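Local coordinates for glia-derived nexin (Homo sapiens, PDB 4DY0), which inhibits serine proteases, with activity toward thrombin, trypsin and urokinase, binds heparin, and promotes neurite extension by blocking thrombin, at residues R186-A191 / Y196-L201; F277-Q282 / F358-R363; A237-S242 / S247-H252; N21-S26 / D30-S35. All coordinates share one frame; numbering follows the deposited sequence.

Read from the N terminus, the four contacts follow in series, and none nests in or crosses another. Contact 4 closes first, over three residues, folding helix 5-26 back against strand 32-34. Contact 1 then closes the hairpin between strands 184-189 and 195-213, whose loop is residues 190-194, and contact 3 folds the loop after strand 232-239 back on the strand's end, its segments four residues apart. Contact 2 comes last and spans 75 residues, among them the predicted reactive bond, joining strand 266-284 to strand 358-364. It is also the meeting point: F358 touches F188 of contact 1, L359 probably hydrogen-bonds A237 of contact 3, and A279 packs on V33 of contact 4.

Contact 1 of 4, residues R186-A191 / Y196-L201; sequences RTFVAA and YQVPML
The Y196 ring receives F188 O at its edge, in the ring plane, with CD2 3.9 Å from that oxygen, while A190 CB comes in obliquely and stops 3.7 Å from Y196 CE2. These residues belong to an antiparallel beta hairpin of serpin sheet C, strands 184-189 and 195-213. The F188 ring has M200 CE at its edge, near the plane, and V198 CG2 at an oblique angle. With CG anti to the backbone N (chi1 -177°), the F188 ring swings off the hairpin to reach P379, leaving CB to do the closest packing: it lies 3.6 Å from V198 CG2 and 3.9 Å from M200 CE, whose extended chain passes F188 at about a right angle. On the other face T187 and Q197 pair side by side, more exposed to solvent.

Four backbone bonds hold the two strands together, two in each of the hydrogen-bonded pairs R186-V198 and F188-Y196. R186 N meets V198 O at 2.7 Å and F188 N meets Y196 O at 2.8 Å. Beyond A190, the Y196 hydroxyl is hydrogen-bonded to D192 in the turn, which ties the ring to the hairpin end. At the far end the extended R186 chain carries its guanidinium to a water lying at the edge of the group, in its plane: NE donates to the water at 2.7 Å, and the water donates to M200 O at 2.8 Å.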
loop_
_atom_site.group_PDB
_atom_site.type_symbol
_atom_site.label_atom_id
_atom_site.label_comp_id
_atom_site.label_asym_id
_atom_site.label_seq_id
_atom_site.Cartn_x
_atom_site.Cartn_y
_atom_site.Cartn_z
ATOM N N ARG A 186 -16.618 -13.823 16.872
ATOM C CA ARG A 186 -15.906 -15.097 16.956
ATOM C C ARG A 186 -14.488 -14.898 17.472
ATOM O O ARG A 186 -13.973 -13.787 17.475
ATOM C CB ARG A 186 -15.865 -15.788 15.593
ATOM C CG ARG A 186 -17.233 -16.045 14.985
ATOM C CD ARG A 186 -17.123 -16.803 13.670
ATOM N NE ARG A 186 -18.426 -16.985 13.033
ATOM C CZ ARG A 186 -19.195 -18.058 13.190
ATOM N NH1 ARG A 186 -18.799 -19.059 13.968
ATOM N NH2 ARG A 186 -20.365 -18.131 12.570
ATOM N N THR A 187 -13.860 -15.985 17.897
ATOM C CA THR A 187 -12.511 -15.929 18.437
ATOM C C THR A 187 -11.431 -15.711 17.370
ATOM O O THR A 187 -11.355 -16.445 16.382
ATOM C CB THR A 187 -12.173 -17.211 19.214
ATOM O OG1 THR A 187 -13.077 -17.356 20.315
ATOM C CG2 THR A 187 -10.744 -17.158 19.739
ATOM N N PHE A 188 -10.601 -14.694 17.585
ATOM C CA PHE A 188 -9.399 -14.487 16.790
ATOM C C PHE A 188 -8.221 -14.684 17.740
ATOM O O PHE A 188 -8.165 -14.056 18.790
ATOM C CB PHE A 188 -9.393 -13.073 16.190
ATOM C CG PHE A 188 -8.211 -12.789 15.298
ATOM C CD1 PHE A 188 -8.303 -12.947 13.923
ATOM C CD2 PHE A 188 -7.007 -12.355 15.834
ATOM C CE1 PHE A 188 -7.213 -12.685 13.099
ATOM C CE2 PHE A 188 -5.916 -12.092 15.018
ATOM C CZ PHE A 188 -6.020 -12.257 13.648
ATOM N N VAL A 189 -7.304 -15.586 17.405
ATOM C CA VAL A 189 -6.133 -15.799 18.250
ATOM C C VAL A 189 -4.954 -14.994 17.713
ATOM O O VAL A 189 -4.394 -15.319 16.667
ATOM C CB VAL A 189 -5.750 -17.284 18.352
ATOM C CG1 VAL A 189 -4.536 -17.448 19.253
ATOM C CG2 VAL A 189 -6.909 -18.092 18.901
ATOM N N ALA A 190 -4.586 -13.935 18.427
ATOM C CA ALA A 190 -3.536 -13.036 17.954
ATOM C C ALA A 190 -2.153 -13.605 18.212
ATOM O O ALA A 190 -2.016 -14.717 18.724
ATOM C CB ALA A 190 -3.678 -11.664 18.583
ATOM N N ALA A 191 -1.131 -12.837 17.847
ATOM C CA ALA A 191 0.256 -13.273 17.985
ATOM C C ALA A 191 0.629 -13.623 19.432
ATOM O O ALA A 191 1.298 -14.632 19.680
ATOM C CB ALA A 191 1.199 -12.215 17.428
ATOM N N TYR A 196 -9.302 -13.084 21.181
ATOM C CA TYR A 196 -10.000 -11.854 21.035
ATOM C C TYR A 196 -11.311 -12.135 20.373
ATOM O O TYR A 196 -11.464 -13.015 19.626
ATOM C CB TYR A 196 -9.218 -10.777 20.279
ATOM C CG TYR A 196 -7.988 -10.330 20.945
ATOM C CD1 TYR A 196 -7.951 -9.202 21.670
ATOM C CD2 TYR A 196 -6.853 -11.057 20.865
ATOM C CE1 TYR A 196 -6.849 -8.828 22.274
ATOM C CE2 TYR A 196 -5.787 -10.696 21.472
ATOM C CZ TYR A 196 -5.774 -9.570 22.170
ATOM O OH TYR A 196 -4.663 -9.208 22.768
ATOM N N GLN A 197 -12.285 -11.368 20.751
ATOM C CA GLN A 197 -13.588 -11.436 20.213
ATOM C C GLN A 197 -13.816 -10.432 19.131
ATOM O O GLN A 197 -13.747 -9.300 19.329
ATOM C CB GLN A 197 -14.511 -11.199 21.320
ATOM C CG GLN A 197 -15.098 -12.357 21.741
ATOM C CD GLN A 197 -16.496 -12.080 21.885
ATOM O OE1 GLN A 197 -16.901 -10.968 21.635
ATOM N NE2 GLN A 197 -17.287 -13.077 22.208
ATOM N N VAL A 198 -14.057 -10.919 17.949
ATOM C CA VAL A 198 -14.101 -10.125 16.759
ATOM C C VAL A 198 -15.320 -10.395 15.941
ATOM O O VAL A 198 -15.684 -11.498 15.793
ATOM C CB VAL A 198 -12.855 -10.427 15.887
ATOM C CG1 VAL A 198 -12.780 -9.581 14.716
ATOM C CG2 VAL A 198 -11.645 -10.324 16.686
ATOM N N PRO A 199 -15.940 -9.359 15.402
ATOM C CA PRO A 199 -17.040 -9.541 14.461
ATOM C C PRO A 199 -16.493 -10.159 13.184
ATOM O O PRO A 199 -15.504 -9.667 12.634
ATOM C CB PRO A 199 -17.511 -8.109 14.175
ATOM C CG PRO A 199 -16.817 -7.229 15.171
ATOM C CD PRO A 199 -15.584 -7.943 15.587
ATOM N N MET A 200 -17.113 -11.234 12.713
ATOM C CA MET A 200 -16.647 -11.854 11.482
ATOM C C MET A 200 -17.746 -12.089 10.456
ATOM O O MET A 200 -18.828 -12.577 10.783
ATOM C CB MET A 200 -15.905 -13.154 11.780
ATOM C CG MET A 200 -14.614 -12.942 12.542
ATOM S SD MET A 200 -13.570 -14.397 12.499
ATOM C CE MET A 200 -12.306 -13.946 13.690
ATOM N N LEU A 201 -17.450 -11.726 9.213
ATOM C CA LEU A 201 -18.326 -12.002 8.088
ATOM C C LEU A 201 -18.271 -13.487 7.771
ATOM O O LEU A 201 -17.224 -14.122 7.929
ATOM C CB LEU A 201 -17.860 -11.217 6.862
ATOM C CG LEU A 201 -17.444 -9.760 7.086
ATOM C CD1 LEU A 201 -16.679 -9.227 5.883
ATOM C CD2 LEU A 201 -18.647 -8.884 7.394
HETATM O O HOH W 1 -19.672 -15.139 11.547
#

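Contact 2 of 4, residues F277-Q282 / F358-R363; sequences FTAVAQ and FLFFIR
This is a purely apolar contact between F277 and A279 on one side and F358 and F360 on the other, buried near the centre of the chain where two sheets of the serpin fold face each other. Segment 277-282 belongs to strand 266-284, which runs into the large sheet A, and segment 358-363 belongs to a strand of sheet B. The strands are not paired: A279 CA and F360 CA, the nearest across the segments, stand 10.4 Å apart, a spacing bridged by side chains alone.

The two phenylalanines F277 and F358 reach out from opposite directions, F277 CZ lying 3.9 Å from F358 CZ. The approach is unequal: F277 CZ sits at the edge of the F358 ring, near its plane, whereas F358 CZ meets the F277 ring obliquely, touching CE1 as well at 4.1 Å. In F358 the ring carbon CG lies between the backbone N and the carbonyl carbon (chi1 64°), and although CB does not point at the opposite strand, this turn brings the ring end nearer to F277.

Neighbouring strands, and P379 at the C terminus, pack around the pair. F277 also packs on V328 and P379, F358 on I236, L238 and I376, while I326 touches both A279 and F360. The A279 methyl meets the end of the F360 ring: F360 CB points toward the opposite strand, and the ring's CZ ends 4.2 Å from A279 CB, an oblique contact.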
loop_
_atom_site.group_PDB
_atom_site.type_symbol
_atom_site.label_atom_id
_atom_site.label_comp_id
_atom_site.label_asym_id
_atom_site.label_seq_id
_atom_site.Cartn_x
_atom_site.Cartn_y
_atom_site.Cartn_z
ATOM N N PHE A 277 -13.712 -5.537 9.729
ATOM C CA PHE A 277 -12.844 -4.579 10.405
ATOM C C PHE A 277 -12.303 -3.523 9.454
ATOM O O PHE A 277 -12.509 -3.587 8.243
ATOM C CB PHE A 277 -11.661 -5.309 11.042
ATOM C CG PHE A 277 -10.587 -5.684 10.058
ATOM C CD1 PHE A 277 -10.824 -6.649 9.085
ATOM C CD2 PHE A 277 -9.342 -5.068 10.099
ATOM C CE1 PHE A 277 -9.839 -6.996 8.172
ATOM C CE2 PHE A 277 -8.350 -5.406 9.189
ATOM C CZ PHE A 277 -8.599 -6.371 8.223
ATOM N N THR A 278 -11.598 -2.553 10.025
ATOM C CA THR A 278 -10.925 -1.527 9.256
ATOM C C THR A 278 -9.425 -1.636 9.489
ATOM O O THR A 278 -8.959 -1.570 10.625
ATOM C CB THR A 278 -11.393 -0.126 9.673
ATOM O OG1 THR A 278 -12.818 -0.036 9.537
ATOM C CG2 THR A 278 -10.727 0.933 8.815
ATOM N N ALA A 279 -8.682 -1.817 8.404
ATOM C CA ALA A 279 -7.231 -1.897 8.457
ATOM C C ALA A 279 -6.633 -0.542 8.112
ATOM O O ALA A 279 -6.870 -0.015 7.030
ATOM C CB ALA A 279 -6.730 -2.951 7.482
ATOM N N VAL A 280 -5.851 0.015 9.029
ATOM C CA VAL A 280 -5.244 1.318 8.808
ATOM C C VAL A 280 -3.872 1.430 9.473
ATOM O O VAL A 280 -3.697 1.053 10.632
ATOM C CB VAL A 280 -6.155 2.453 9.310
ATOM C CG1 VAL A 280 -6.593 2.184 10.750
ATOM C CG2 VAL A 280 -5.446 3.791 9.198
ATOM N N ALA A 281 -2.901 1.951 8.729
ATOM C CA ALA A 281 -1.561 2.149 9.258
ATOM C C ALA A 281 -0.855 3.299 8.552
ATOM O O ALA A 281 -1.096 3.566 7.376
ATOM C CB ALA A 281 -0.747 0.873 9.133
ATOM N N GLN A 282 0.012 3.981 9.284
ATOM C CA GLN A 282 0.849 5.011 8.704
ATOM C C GLN A 282 2.300 4.628 8.926
ATOM O O GLN A 282 2.623 3.915 9.871
ATOM C CB GLN A 282 0.566 6.366 9.345
ATOM C CG GLN A 282 1.473 7.472 8.841
ATOM C CD GLN A 282 1.387 8.729 9.683
ATOM O OE1 GLN A 282 0.296 9.230 9.964
ATOM N NE2 GLN A 282 2.542 9.250 10.086
ATOM N N PHE A 358 -2.856 -12.762 9.673
ATOM C CA PHE A 358 -2.929 -13.062 8.246
ATOM C C PHE A 358 -2.337 -11.974 7.360
ATOM O O PHE A 358 -2.115 -10.843 7.794
ATOM C CB PHE A 358 -4.380 -13.337 7.822
ATOM C CG PHE A 358 -5.307 -12.154 7.983
ATOM C CD1 PHE A 358 -5.851 -11.841 9.223
ATOM C CD2 PHE A 358 -5.652 -11.371 6.891
ATOM C CE1 PHE A 358 -6.713 -10.762 9.376
ATOM C CE2 PHE A 358 -6.517 -10.286 7.033
ATOM C CZ PHE A 358 -7.045 -9.983 8.279
ATOM N N LEU A 359 -2.088 -12.337 6.108
ATOM C CA LEU A 359 -1.591 -11.415 5.105
ATOM C C LEU A 359 -2.694 -11.155 4.091
ATOM O O LEU A 359 -3.474 -12.048 3.776
ATOM C CB LEU A 359 -0.393 -12.029 4.383
ATOM C CG LEU A 359 0.281 -11.148 3.331
ATOM C CD1 LEU A 359 1.346 -10.293 3.986
ATOM C CD2 LEU A 359 0.888 -12.000 2.233
ATOM N N PHE A 360 -2.764 -9.936 3.571
ATOM C CA PHE A 360 -3.713 -9.667 2.507
ATOM C C PHE A 360 -3.162 -8.705 1.469
ATOM O O PHE A 360 -2.349 -7.831 1.788
ATOM C CB PHE A 360 -5.056 -9.178 3.063
ATOM C CG PHE A 360 -5.069 -7.733 3.457
ATOM C CD1 PHE A 360 -4.880 -7.358 4.775
ATOM C CD2 PHE A 360 -5.301 -6.743 2.509
ATOM C CE1 PHE A 360 -4.906 -6.015 5.141
ATOM C CE2 PHE A 360 -5.328 -5.405 2.867
ATOM C CZ PHE A 360 -5.131 -5.040 4.182
ATOM N N PHE A 361 -3.596 -8.901 0.226
ATOM C CA PHE A 361 -3.279 -8.004 -0.876
ATOM C C PHE A 361 -4.570 -7.426 -1.420
ATOM O O PHE A 361 -5.613 -8.072 -1.371
ATOM C CB PHE A 361 -2.626 -8.765 -2.032
ATOM C CG PHE A 361 -1.241 -9.251 -1.753
ATOM C CD1 PHE A 361 -1.012 -10.580 -1.445
ATOM C CD2 PHE A 361 -0.160 -8.388 -1.834
ATOM C CE1 PHE A 361 0.269 -11.038 -1.202
ATOM C CE2 PHE A 361 1.122 -8.836 -1.594
ATOM C CZ PHE A 361 1.339 -10.165 -1.275
ATOM N N ILE A 362 -4.488 -6.220 -1.961
ATOM C CA ILE A 362 -5.531 -5.693 -2.821
ATOM C C ILE A 362 -4.886 -5.491 -4.184
ATOM O O ILE A 362 -3.940 -4.720 -4.320
ATOM C CB ILE A 362 -6.103 -4.356 -2.302
ATOM C CG1 ILE A 362 -6.802 -4.562 -0.963
ATOM C CG2 ILE A 362 -7.091 -3.767 -3.307
ATOM C CD1 ILE A 362 -8.059 -5.387 -1.075
ATOM N N ARG A 363 -5.391 -6.197 -5.189
ATOM C CA ARG A 363 -4.762 -6.206 -6.501
ATOM C C ARG A 363 -5.671 -5.622 -7.581
ATOM O O ARG A 363 -6.862 -5.927 -7.638
ATOM C CB ARG A 363 -4.375 -7.639 -6.864
ATOM C CG ARG A 363 -3.498 -7.782 -8.091
ATOM C CD ARG A 363 -2.957 -9.206 -8.183
ATOM N NE ARG A 363 -1.999 -9.366 -9.270
ATOM C CZ ARG A 363 -2.318 -9.790 -10.490
ATOM N NH1 ARG A 363 -1.381 -9.904 -11.424
ATOM N NH2 ARG A 363 -3.576 -10.096 -10.777
#

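Contact 3 of 4, residues A237-S242 / S247-H252; sequences ALPTES and SAIIPH
P239 and I249 carry the tight half of this contact, and a single methyl group does nearly all the touching. I249 CD1 lies against the peptide that joins L238 to P239, 3.7 Å from P239 N and 3.9 Å from L238 C. The same methyl also meets the proline ring, standing 4.0 Å from both P239 CG and P239 CD, and the two side chains cross at about a right angle. The reach comes from the I249 chain: CG1 lies between the backbone N and the carbonyl carbon (chi1 69°), and the next bond is extended (chi2 168°), which sends CD1 out to the strand. The proline has no N-H, so the peptide nitrogen next to the methyl has no proton to satisfy and suits apolar cover. L238 turns its own side chain away from I249 and onto R356, while Y220 also packs on I249.

The loose side begins directly after the proline. T240, E241 and S242 are exposed and take no part in the contact, as is true of S247 at the start of the returning segment. H252 at its end is exposed and poorly ordered. Backbone oxygens at the border find partners in side chains: P239 O is bonded to R356 NH1 and A248 O to N216 ND2. No hydrogen bond joins the two segments. Between the segments themselves the contact is packing, laying the loop that leads to helix 255-262 against the exit of strand 232-239, a strand of serpin sheet B.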
loop_
_atom_site.group_PDB
_atom_site.type_symbol
_atom_site.label_atom_id
_atom_site.label_comp_id
_atom_site.label_asym_id
_atom_site.label_seq_id
_atom_site.Cartn_x
_atom_site.Cartn_y
_atom_site.Cartn_z
ATOM N N ALA A 237 -3.886 -14.723 2.715
ATOM C CA ALA A 237 -3.093 -15.907 3.010
ATOM C C ALA A 237 -2.781 -15.986 4.500
ATOM O O ALA A 237 -2.490 -14.974 5.145
ATOM C CB ALA A 237 -1.809 -15.904 2.197
ATOM N N LEU A 238 -2.865 -17.192 5.045
ATOM C CA LEU A 238 -2.446 -17.437 6.416
ATOM C C LEU A 238 -2.040 -18.900 6.535
ATOM O O LEU A 238 -2.428 -19.718 5.696
ATOM C CB LEU A 238 -3.548 -17.065 7.420
ATOM C CG LEU A 238 -4.663 -18.065 7.735
ATOM C CD1 LEU A 238 -5.411 -17.618 8.978
ATOM C CD2 LEU A 238 -5.622 -18.225 6.559
ATOM N N PRO A 239 -1.247 -19.232 7.569
ATOM C CA PRO A 239 -0.655 -20.565 7.696
ATOM C C PRO A 239 -1.699 -21.655 7.881
ATOM O O PRO A 239 -2.747 -21.420 8.472
ATOM C CB PRO A 239 0.207 -20.457 8.962
ATOM C CG PRO A 239 0.350 -18.983 9.223
ATOM C CD PRO A 239 -0.910 -18.367 8.710
ATOM N N THR A 240 -1.396 -22.845 7.382
ATOM C CA THR A 240 -2.280 -23.983 7.539
ATOM C C THR A 240 -2.334 -24.424 8.993
ATOM O O THR A 240 -3.408 -24.677 9.526
ATOM C CB THR A 240 -1.816 -25.169 6.672
ATOM O OG1 THR A 240 -1.773 -24.766 5.298
ATOM C CG2 THR A 240 -2.765 -26.356 6.829
ATOM N N GLU A 241 -1.172 -24.513 9.633
ATOM C CA GLU A 241 -1.100 -24.978 11.015
ATOM C C GLU A 241 -0.995 -23.802 11.977
ATOM O O GLU A 241 -0.300 -22.828 11.700
ATOM C CB GLU A 241 0.069 -25.957 11.202
ATOM C CG GLU A 241 -0.049 -27.204 10.329
ATOM C CD GLU A 241 0.995 -28.261 10.636
ATOM O OE1 GLU A 241 1.653 -28.173 11.694
ATOM O OE2 GLU A 241 1.158 -29.190 9.815
ATOM N N SER A 242 -1.697 -23.890 13.102
ATOM C CA SER A 242 -1.708 -22.797 14.060
ATOM C C SER A 242 -0.347 -22.645 14.728
ATOM O O SER A 242 -0.036 -21.595 15.282
ATOM C CB SER A 242 -2.809 -22.994 15.105
ATOM O OG SER A 242 -2.434 -23.949 16.082
ATOM N N SER A 247 5.000 -14.907 10.401
ATOM C CA SER A 247 6.347 -14.475 10.046
ATOM C C SER A 247 7.128 -15.562 9.316
ATOM O O SER A 247 8.113 -15.271 8.643
ATOM C CB SER A 247 7.118 -14.023 11.290
ATOM O OG SER A 247 7.205 -15.075 12.232
ATOM N N ALA A 248 6.685 -16.811 9.444
ATOM C CA ALA A 248 7.369 -17.928 8.795
ATOM C C ALA A 248 6.958 -18.139 7.334
ATOM O O ALA A 248 7.641 -18.848 6.596
ATOM C CB ALA A 248 7.178 -19.213 9.596
ATOM N N ILE A 249 5.855 -17.533 6.907
ATOM C CA ILE A 249 5.386 -17.755 5.538
ATOM C C ILE A 249 5.509 -16.541 4.611
ATOM O O ILE A 249 5.424 -16.682 3.392
ATOM C CB ILE A 249 3.926 -18.289 5.486
ATOM C CG1 ILE A 249 2.938 -17.215 5.932
ATOM C CG2 ILE A 249 3.777 -19.555 6.317
ATOM C CD1 ILE A 249 1.499 -17.562 5.646
ATOM N N ILE A 250 5.722 -15.358 5.175
ATOM C CA ILE A 250 5.721 -14.140 4.360
ATOM C C ILE A 250 7.082 -13.692 3.789
ATOM O O ILE A 250 7.129 -12.856 2.893
ATOM C CB ILE A 250 5.031 -12.973 5.091
ATOM C CG1 ILE A 250 5.859 -12.520 6.288
ATOM C CG2 ILE A 250 3.645 -13.389 5.546
ATOM C CD1 ILE A 250 5.120 -11.558 7.189
ATOM N N PRO A 251 8.193 -14.248 4.297
ATOM C CA PRO A 251 9.483 -13.861 3.726
ATOM C C PRO A 251 9.603 -14.220 2.242
ATOM O O PRO A 251 9.122 -15.267 1.818
ATOM C CB PRO A 251 10.489 -14.678 4.543
ATOM C CG PRO A 251 9.791 -14.967 5.831
ATOM C CD PRO A 251 8.344 -15.141 5.459
ATOM N N HIS A 252 10.244 -13.359 1.460
ATOM C CA HIS A 252 10.493 -13.655 0.049
ATOM C C HIS A 252 9.228 -13.595 -0.810
ATOM O O HIS A 252 9.225 -14.070 -1.948
ATOM C CB HIS A 252 11.141 -15.038 -0.113
ATOM C CG HIS A 252 12.277 -15.293 0.829
ATOM N ND1 HIS A 252 13.391 -14.485 0.890
ATOM C CD2 HIS A 252 12.477 -16.278 1.738
ATOM C CE1 HIS A 252 14.224 -14.953 1.803
ATOM N NE2 HIS A 252 13.693 -16.041 2.331
#

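Contact 4 of 4, residues N21-S26 / D30-S35; sequences NQIVKS and DNIVIS
Apolar packing of I23 and V24 on I32 and I34 joins helix 5-26, helix A of the serpin fold, to the short strand 32-34 at the edge of sheet B. The chain reverses between them, and the axes of residues 21-26 and 32-34 run nearly antiparallel (170°), 9.5 Å apart at closest approach. I23 splits its branches: CG2, anti to the backbone N, packs 3.7 Å from I32 CD1 and 3.9 Å from I32 CG2, while CD1 runs on to meet I34 CD1 tip to tip at 3.8 Å. V24 CG2 adds a looser touch, 4.3 Å from I32 CB. An alanine in place of I23 is likely to open a gap between helix and strand, leaving the ends of I32 and I34 without their helix partner.

Polar groups serve the borders. D30 forms a salt bridge to R27 in the turn. N31 holds N377 and K378 near the C terminus through its amide. S35 is the N-cap of the next helix, its OG bonded to G38 N and L371 O. At the end of helix 5-26, S26 OG turns back and donates to I23 O at 2.8 Å.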
loop_
_atom_site.group_PDB
_atom_site.type_symbol
_atom_site.label_atom_id
_atom_site.label_comp_id
_atom_site.label_asym_id
_atom_site.label_seq_id
_atom_site.Cartn_x
_atom_site.Cartn_y
_atom_site.Cartn_z
ATOM N N ASN A 21 8.268 -6.004 3.217
ATOM C CA ASN A 21 8.991 -7.132 3.802
ATOM C C ASN A 21 10.003 -6.685 4.847
ATOM O O ASN A 21 10.306 -7.410 5.794
ATOM C CB ASN A 21 9.685 -7.950 2.713
ATOM C CG ASN A 21 8.704 -8.682 1.829
ATOM O OD1 ASN A 21 7.561 -8.922 2.221
ATOM N ND2 ASN A 21 9.142 -9.050 0.630
ATOM N N GLN A 22 10.529 -5.484 4.669
ATOM C CA GLN A 22 11.454 -4.931 5.638
ATOM C C GLN A 22 10.728 -4.566 6.912
ATOM O O GLN A 22 11.108 -4.991 8.005
ATOM C CB GLN A 22 12.111 -3.681 5.081
ATOM C CG GLN A 22 13.248 -3.947 4.143
ATOM C CD GLN A 22 14.069 -2.704 3.948
ATOM O OE1 GLN A 22 14.318 -2.283 2.825
ATOM N NE2 GLN A 22 14.471 -2.083 5.052
ATOM N N ILE A 23 9.680 -3.764 6.761
ATOM C CA ILE A 23 8.937 -3.257 7.904
ATOM C C ILE A 23 8.414 -4.413 8.742
ATOM O O ILE A 23 8.581 -4.450 9.957
ATOM C CB ILE A 23 7.768 -2.370 7.454
ATOM C CG1 ILE A 23 8.294 -1.194 6.628
ATOM C CG2 ILE A 23 6.975 -1.883 8.665
ATOM C CD1 ILE A 23 7.224 -0.460 5.841
ATOM N N VAL A 24 7.794 -5.365 8.062
ATOM C CA VAL A 24 7.216 -6.542 8.690
ATOM C C VAL A 24 8.252 -7.396 9.437
ATOM O O VAL A 24 7.954 -7.991 10.475
ATOM C CB VAL A 24 6.466 -7.364 7.621
ATOM C CG1 VAL A 24 6.886 -8.822 7.633
ATOM C CG2 VAL A 24 4.961 -7.178 7.771
ATOM N N LYS A 25 9.471 -7.457 8.918
ATOM C CA LYS A 25 10.541 -8.143 9.638
ATOM C C LYS A 25 10.960 -7.372 10.883
ATOM O O LYS A 25 11.348 -7.964 11.887
ATOM C CB LYS A 25 11.749 -8.414 8.729
ATOM C CG LYS A 25 11.985 -9.896 8.453
ATOM C CD LYS A 25 12.701 -10.135 7.127
ATOM C CE LYS A 25 11.725 -10.047 5.957
ATOM N NZ LYS A 25 12.272 -10.603 4.685
ATOM N N SER A 26 10.879 -6.048 10.822
ATOM C CA SER A 26 11.249 -5.237 11.976
ATOM C C SER A 26 10.100 -5.150 12.984
ATOM O O SER A 26 10.332 -4.969 14.180
ATOM C CB SER A 26 11.706 -3.842 11.541
ATOM O OG SER A 26 10.602 -3.000 11.274
ATOM N N ASP A 30 2.972 -6.231 14.688
ATOM C CA ASP A 30 2.129 -5.059 14.481
ATOM C C ASP A 30 1.233 -5.192 13.258
ATOM O O ASP A 30 1.477 -6.012 12.373
ATOM C CB ASP A 30 2.993 -3.808 14.319
ATOM C CG ASP A 30 3.715 -3.431 15.596
ATOM O OD1 ASP A 30 3.375 -3.986 16.667
ATOM O OD2 ASP A 30 4.621 -2.576 15.526
ATOM N N ASN A 31 0.196 -4.368 13.216
ATOM C CA ASN A 31 -0.604 -4.233 12.023
ATOM C C ASN A 31 0.134 -3.329 11.050
ATOM O O ASN A 31 0.384 -2.161 11.333
ATOM C CB ASN A 31 -1.981 -3.668 12.365
ATOM C CG ASN A 31 -2.826 -4.646 13.148
ATOM O OD1 ASN A 31 -2.566 -5.857 13.153
ATOM N ND2 ASN A 31 -3.849 -4.133 13.822
ATOM N N ILE A 32 0.511 -3.881 9.907
ATOM C CA ILE A 32 1.235 -3.114 8.908
ATOM C C ILE A 32 0.439 -3.103 7.613
ATOM O O ILE A 32 0.148 -4.155 7.047
ATOM C CB ILE A 32 2.631 -3.702 8.650
ATOM C CG1 ILE A 32 3.452 -3.713 9.943
ATOM C CG2 ILE A 32 3.348 -2.907 7.578
ATOM C CD1 ILE A 32 3.777 -2.326 10.476
ATOM N N VAL A 33 0.065 -1.910 7.162
ATOM C CA VAL A 33 -0.682 -1.769 5.921
ATOM C C VAL A 33 -0.002 -0.761 5.013
ATOM O O VAL A 33 0.033 0.435 5.302
ATOM C CB VAL A 33 -2.141 -1.352 6.172
ATOM C CG1 VAL A 33 -2.938 -1.401 4.871
ATOM C CG2 VAL A 33 -2.765 -2.259 7.215
ATOM N N ILE A 34 0.541 -1.271 3.916
ATOM C CA ILE A 34 1.330 -0.494 2.979
ATOM C C ILE A 34 0.647 -0.506 1.618
ATOM O O ILE A 34 -0.169 -1.391 1.329
ATOM C CB ILE A 34 2.720 -1.139 2.811
ATOM C CG1 ILE A 34 3.534 -1.008 4.102
ATOM C CG2 ILE A 34 3.457 -0.547 1.631
ATOM C CD1 ILE A 34 3.792 0.407 4.511
ATOM N N SER A 35 0.977 0.473 0.782
ATOM C CA SER A 35 0.565 0.440 -0.614
ATOM C C SER A 35 1.797 0.317 -1.494
ATOM O O SER A 35 2.469 1.309 -1.761
ATOM C CB SER A 35 -0.215 1.692 -0.989
ATOM O OG SER A 35 -0.492 1.688 -2.377
#